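Local coordinates for protein X-PRO dipeptidase (Streptococcus pyogenes M1 GAS, PDB 3O5V) that probably hydrolyses dipeptides that end in proline as a manganese-dependent prolidase, of which this chain is the N-terminal domain, at residues Y11-P25 / A94-N106. Numbering follows the deposited sequence.
Sequences YLDQKGAELAIFSDP and AAKTIYAEFDHLN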
loop_
_atom_site.group_PDB
_atom_site.type_symbol
_atom_site.label_atom_id
_atom_site.label_comp_id
_atom_site.label_asym_id
_atom_site.label_seq_id
_atom_site.Cartn_x
_atom_site.Cartn_y
_atom_site.Cartn_z
ATOM N N TYR A 11 7.680 13.139 -2.622
ATOM C CA TYR A 11 8.823 12.245 -2.856
ATOM C C TYR A 11 8.703 11.488 -4.172
ATOM O O TYR A 11 9.649 11.472 -4.974
ATOM C CB TYR A 11 8.966 11.253 -1.702
ATOM C CG TYR A 11 10.141 10.307 -1.862
ATOM C CD1 TYR A 11 11.454 10.766 -1.743
ATOM C CD2 TYR A 11 9.933 8.954 -2.133
ATOM C CE1 TYR A 11 12.535 9.897 -1.868
ATOM C CE2 TYR A 11 11.008 8.078 -2.265
ATOM C CZ TYR A 11 12.301 8.559 -2.141
ATOM O OH TYR A 11 13.362 7.697 -2.277
ATOM N N LEU A 12 7.547 10.858 -4.390
ATOM C CA LEU A 12 7.246 10.178 -5.644
ATOM C C LEU A 12 7.398 11.098 -6.859
ATOM O O LEU A 12 7.996 10.709 -7.866
ATOM C CB LEU A 12 5.833 9.582 -5.595
ATOM C CG LEU A 12 5.605 8.474 -4.557
ATOM C CD1 LEU A 12 4.116 8.154 -4.459
ATOM C CD2 LEU A 12 6.419 7.214 -4.895
ATOM N N ASP A 13 6.876 12.321 -6.757
ATOM C CA ASP A 13 6.992 13.287 -7.848
ATOM C C ASP A 13 8.441 13.670 -8.114
ATOM O O ASP A 13 8.848 13.741 -9.270
ATOM C CB ASP A 13 6.135 14.525 -7.588
ATOM C CG ASP A 13 4.653 14.286 -7.871
ATOM O OD1 ASP A 13 4.290 13.262 -8.497
ATOM O OD2 ASP A 13 3.837 15.139 -7.460
ATOM N N GLN A 14 9.211 13.901 -7.050
ATOM C CA GLN A 14 10.652 14.145 -7.152
ATOM C C GLN A 14 11.446 12.976 -7.769
ATOM O O GLN A 14 12.476 13.210 -8.424
ATOM C CB GLN A 14 11.223 14.492 -5.784
ATOM C CG GLN A 14 10.825 15.888 -5.299
ATOM C CD GLN A 14 11.111 16.133 -3.827
ATOM O OE1 GLN A 14 11.265 15.202 -3.035
ATOM N NE2 GLN A 14 11.164 17.397 -3.452
ATOM N N LYS A 15 10.973 11.740 -7.563
ATOM C CA LYS A 15 11.621 10.540 -8.126
ATOM C C LYS A 15 11.019 10.108 -9.456
ATOM O O LYS A 15 11.436 9.090 -10.037
ATOM C CB LYS A 15 11.577 9.363 -7.133
ATOM C CG LYS A 15 12.129 9.672 -5.743
ATOM C CD LYS A 15 13.581 10.167 -5.786
ATOM C CE LYS A 15 14.570 9.029 -5.662
ATOM N NZ LYS A 15 15.971 9.545 -5.555
ATOM N N GLY A 16 10.039 10.869 -9.941
ATOM C CA GLY A 16 9.309 10.521 -11.159
ATOM C C GLY A 16 8.654 9.156 -11.082
ATOM O O GLY A 16 8.633 8.417 -12.065
ATOM N N ALA A 17 8.125 8.814 -9.908
ATOM C CA ALA A 17 7.407 7.553 -9.712
ATOM C C ALA A 17 5.931 7.846 -9.500
ATOM O O ALA A 17 5.568 8.958 -9.115
ATOM C CB ALA A 17 7.975 6.809 -8.525
ATOM N N GLU A 18 5.076 6.857 -9.730
ATOM C CA GLU A 18 3.636 7.104 -9.661
ATOM C C GLU A 18 2.946 6.443 -8.448
ATOM O O GLU A 18 1.767 6.699 -8.192
ATOM C CB GLU A 18 2.952 6.662 -10.968
ATOM C CG GLU A 18 3.449 7.381 -12.240
ATOM C CD GLU A 18 4.774 6.833 -12.780
ATOM O OE1 GLU A 18 5.086 5.639 -12.543
ATOM O OE2 GLU A 18 5.503 7.604 -13.454
ATOM N N LEU A 19 3.667 5.583 -7.729
ATOM C CA LEU A 19 3.030 4.721 -6.718
ATOM C C LEU A 19 4.014 4.267 -5.646
ATOM O O LEU A 19 5.110 3.806 -5.965
ATOM C CB LEU A 19 2.474 3.465 -7.402
ATOM C CG LEU A 19 1.167 2.762 -6.990
ATOM C CD1 LEU A 19 1.216 1.230 -7.168
ATOM C CD2 LEU A 19 0.594 3.131 -5.623
ATOM N N ALA A 20 3.623 4.386 -4.379
ATOM C CA ALA A 20 4.347 3.740 -3.282
ATOM C C ALA A 20 3.430 2.686 -2.675
ATOM O O ALA A 20 2.230 2.940 -2.482
ATOM C CB ALA A 20 4.765 4.755 -2.222
ATOM N N ILE A 21 3.980 1.509 -2.389
ATOM C CA ILE A 21 3.208 0.434 -1.766
ATOM C C ILE A 21 3.810 0.093 -0.424
ATOM O O ILE A 21 4.915 -0.459 -0.352
ATOM C CB ILE A 21 3.130 -0.862 -2.653
ATOM C CG1 ILE A 21 2.681 -0.526 -4.079
ATOM C CG2 ILE A 21 2.242 -1.912 -1.989
ATOM C CD1 ILE A 21 2.512 -1.755 -4.996
ATOM N N PHE A 22 3.110 0.442 0.652
ATOM C CA PHE A 22 3.611 0.100 1.980
ATOM C C PHE A 22 3.043 -1.236 2.442
ATOM O O PHE A 22 1.889 -1.540 2.144
ATOM C CB PHE A 22 3.309 1.226 2.971
ATOM C CG PHE A 22 3.953 2.534 2.596
ATOM C CD1 PHE A 22 5.243 2.841 3.029
ATOM C CD2 PHE A 22 3.281 3.447 1.782
ATOM C CE1 PHE A 22 5.850 4.061 2.673
ATOM C CE2 PHE A 22 3.869 4.667 1.421
ATOM C CZ PHE A 22 5.165 4.966 1.864
ATOM N N SER A 23 3.862 -2.045 3.125
ATOM C CA SER A 23 3.410 -3.363 3.611
ATOM C C SER A 23 3.662 -3.590 5.107
ATOM O O SER A 23 3.020 -4.453 5.721
ATOM C CB SER A 23 4.034 -4.503 2.790
ATOM O OG SER A 23 5.449 -4.380 2.805
ATOM N N ASP A 24 4.613 -2.847 5.690
ATOM C CA ASP A 24 5.040 -3.091 7.059
ATOM C C ASP A 24 3.977 -2.477 7.959
ATOM O O ASP A 24 3.716 -1.264 7.846
ATOM C CB ASP A 24 6.415 -2.425 7.295
ATOM C CG ASP A 24 7.037 -2.764 8.659
ATOM O OD1 ASP A 24 6.320 -2.980 9.662
ATOM O OD2 ASP A 24 8.282 -2.789 8.721
ATOM N N PRO A 25 3.354 -3.289 8.845
ATOM C CA PRO A 25 2.352 -2.727 9.771
ATOM C C PRO A 25 2.859 -1.515 10.567
ATOM O O PRO A 25 2.079 -0.592 10.873
ATOM C CB PRO A 25 2.083 -3.888 10.725
ATOM C CG PRO A 25 2.297 -5.112 9.879
ATOM C CD PRO A 25 3.462 -4.754 8.984
ATOM N N ALA A 94 -1.306 0.936 -13.657
ATOM C CA ALA A 94 -0.438 1.245 -14.803
ATOM C C ALA A 94 0.866 1.984 -14.483
ATOM O O ALA A 94 1.606 2.344 -15.408
ATOM C CB ALA A 94 -1.242 2.008 -15.892
ATOM N N ALA A 95 1.164 2.197 -13.199
ATOM C CA ALA A 95 2.405 2.872 -12.795
ATOM C C ALA A 95 3.641 2.269 -13.467
ATOM O O ALA A 95 3.811 1.050 -13.499
ATOM C CB ALA A 95 2.568 2.853 -11.272
ATOM N N LYS A 96 4.490 3.133 -14.013
ATOM C CA LYS A 96 5.729 2.691 -14.658
ATOM C C LYS A 96 6.839 2.475 -13.647
ATOM O O LYS A 96 7.707 1.612 -13.830
ATOM C CB LYS A 96 6.148 3.685 -15.750
ATOM C CG LYS A 96 5.391 3.445 -17.063
ATOM C CD LYS A 96 5.436 4.630 -18.021
ATOM C CE LYS A 96 4.925 4.196 -19.402
ATOM N NZ LYS A 96 3.998 5.193 -20.023
ATOM N N THR A 97 6.810 3.266 -12.578
ATOM C CA THR A 97 7.818 3.195 -11.538
ATOM C C THR A 97 7.097 3.108 -10.200
ATOM O O THR A 97 6.253 3.951 -9.898
ATOM C CB THR A 97 8.733 4.435 -11.552
ATOM O OG1 THR A 97 9.256 4.640 -12.876
ATOM C CG2 THR A 97 9.879 4.245 -10.595
ATOM N N ILE A 98 7.429 2.070 -9.432
ATOM C CA ILE A 98 6.795 1.783 -8.141
ATOM C C ILE A 98 7.846 1.721 -7.033
ATOM O O ILE A 98 8.944 1.192 -7.227
ATOM C CB ILE A 98 5.971 0.474 -8.204
ATOM C CG1 ILE A 98 4.894 0.590 -9.279
ATOM C CG2 ILE A 98 5.327 0.124 -6.855
ATOM C CD1 ILE A 98 4.293 -0.730 -9.657
ATOM N N TYR A 99 7.525 2.299 -5.880
ATOM C CA TYR A 99 8.341 2.123 -4.692
ATOM C C TYR A 99 7.689 1.154 -3.698
ATOM O O TYR A 99 6.481 1.219 -3.484
ATOM C CB TYR A 99 8.605 3.476 -4.043
ATOM C CG TYR A 99 9.770 4.196 -4.679
ATOM C CD1 TYR A 99 11.015 4.221 -4.051
ATOM C CD2 TYR A 99 9.636 4.832 -5.914
ATOM C CE1 TYR A 99 12.097 4.867 -4.627
ATOM C CE2 TYR A 99 10.724 5.485 -6.509
ATOM C CZ TYR A 99 11.945 5.495 -5.856
ATOM O OH TYR A 99 13.024 6.130 -6.425
ATOM N N ALA A 100 8.482 0.255 -3.110
ATOM C CA ALA A 100 7.982 -0.660 -2.072
ATOM C C ALA A 100 9.037 -0.910 -0.990
ATOM O O ALA A 100 10.210 -0.612 -1.195
ATOM C CB ALA A 100 7.493 -1.989 -2.695
ATOM N N GLU A 101 8.616 -1.430 0.164
ATOM C CA GLU A 101 9.507 -1.595 1.319
ATOM C C GLU A 101 10.223 -2.936 1.248
ATOM O O GLU A 101 9.731 -3.945 1.783
ATOM C CB GLU A 101 8.731 -1.515 2.644
ATOM C CG GLU A 101 8.013 -0.216 2.860
ATOM C CD GLU A 101 7.314 -0.185 4.202
ATOM O OE1 GLU A 101 6.138 -0.613 4.279
ATOM O OE2 GLU A 101 7.947 0.258 5.183
ATOM N N PHE A 102 11.396 -2.931 0.615
ATOM C CA PHE A 102 12.155 -4.168 0.371
ATOM C C PHE A 102 12.633 -4.836 1.671
ATOM O O PHE A 102 12.881 -6.050 1.679
ATOM C CB PHE A 102 13.351 -3.903 -0.557
ATOM C CG PHE A 102 13.000 -3.726 -2.028
ATOM C CD1 PHE A 102 11.676 -3.689 -2.484
ATOM C CD2 PHE A 102 14.032 -3.576 -2.967
ATOM C CE1 PHE A 102 11.390 -3.525 -3.851
ATOM C CE2 PHE A 102 13.763 -3.405 -4.322
ATOM C CZ PHE A 102 12.436 -3.379 -4.769
ATOM N N ASP A 103 12.745 -4.068 2.762
ATOM C CA ASP A 103 13.099 -4.661 4.070
ATOM C C ASP A 103 11.982 -5.409 4.792
ATOM O O ASP A 103 12.232 -6.072 5.804
ATOM C CB ASP A 103 13.707 -3.639 5.031
ATOM C CG ASP A 103 15.219 -3.611 4.963
ATOM O OD1 ASP A 103 15.836 -4.652 4.634
ATOM O OD2 ASP A 103 15.786 -2.539 5.235
ATOM N N HIS A 104 10.754 -5.293 4.293
ATOM C CA HIS A 104 9.628 -5.964 4.929
ATOM C C HIS A 104 8.913 -6.941 3.987
ATOM O O HIS A 104 8.544 -8.047 4.372
ATOM C CB HIS A 104 8.625 -4.948 5.504
ATOM C CG HIS A 104 7.342 -5.587 5.912
ATOM N ND1 HIS A 104 7.141 -6.123 7.168
ATOM C CD2 HIS A 104 6.232 -5.872 5.195
ATOM C CE1 HIS A 104 5.939 -6.670 7.219
ATOM N NE2 HIS A 104 5.365 -6.525 6.037
ATOM N N LEU A 105 8.714 -6.509 2.750
ATOM C CA LEU A 105 7.977 -7.286 1.771
ATOM C C LEU A 105 8.692 -8.621 1.501
ATOM O O LEU A 105 9.857 -8.619 1.098
ATOM C CB LEU A 105 7.914 -6.459 0.487
ATOM C CG LEU A 105 6.935 -6.777 -0.629
ATOM C CD1 LEU A 105 5.504 -6.591 -0.160
ATOM C CD2 LEU A 105 7.259 -5.822 -1.770
ATOM N N ASN A 106 8.008 -9.743 1.717
ATOM C CA ASN A 106 8.612 -11.038 1.403
ATOM C C ASN A 106 8.548 -11.322 -0.108
ATOM O O ASN A 106 7.845 -10.625 -0.854
ATOM C CB ASN A 106 8.074 -12.180 2.307
ATOM C CG ASN A 106 6.607 -12.560 2.027
ATOM O OD1 ASN A 106 5.801 -12.750 2.955
ATOM N ND2 ASN A 106 6.276 -12.723 0.775
HETATM O O HOH W 1 12.881 6.460 -9.451
HETATM O O HOH W 2 7.890 6.657 -13.940
HETATM O O HOH W 3 6.121 -2.981 0.488
#
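The ring of Tyr99 receives Tyr11 over one face, edge first, in a T-shaped pair with centroids 5.6 Å apart and planes at 72°. At the edge of the Tyr99 ring sits Ala17 CB, 3.7 Å from CE2, a small methyl that fits against it. The aliphatic part of Lys15 crosses the phenol end, whose OH shares a water with Lys15 O. The His104 ring has Asp24 CA over the centre of one face, 3.4 Å from the centroid, a CH-pi contact, and Ser23 OG at its edge; the Asp24 carboxylate plane is tilted 25° from that ring, while its OD1 caps Val26 N at the start of helix 25-32. Glu101 OE1 lies at the edge of the Phe22 ring.

Two glutamates extend the strand pairing with side-chain oxygens. Bent at chi2 (79°), Glu18 brings OE1 to Thr97 N at 2.9 Å, nearly along the C-O axis, with a weaker bond from Lys96 N; its backbone N bonds to Thr97 O (3.1 Å), so Thr97 is held twice. Glu101, extended beyond CG, puts OE1 against Ser23 N (2.9 Å) and, from above the carboxylate plane, Asp24 N (3.1 Å); Thr27 holds its OE2, so the buried carboxylate is gripped at both oxygens.

Between them, Tyr99 N bonds to Leu19 O at 2.8 Å and Tyr99 O takes Ile21 N. Ile21 and Ile98, beta-branched and suited to strands, touch on the sheet face away from Tyr99. Strand 19-22 thus lies between 44-48 and its parallel neighbour 97-100, which borders outer strand 120-123, in the mixed six-stranded sheet, flanked by helices, of the creatinase/prolidase N-terminal domain.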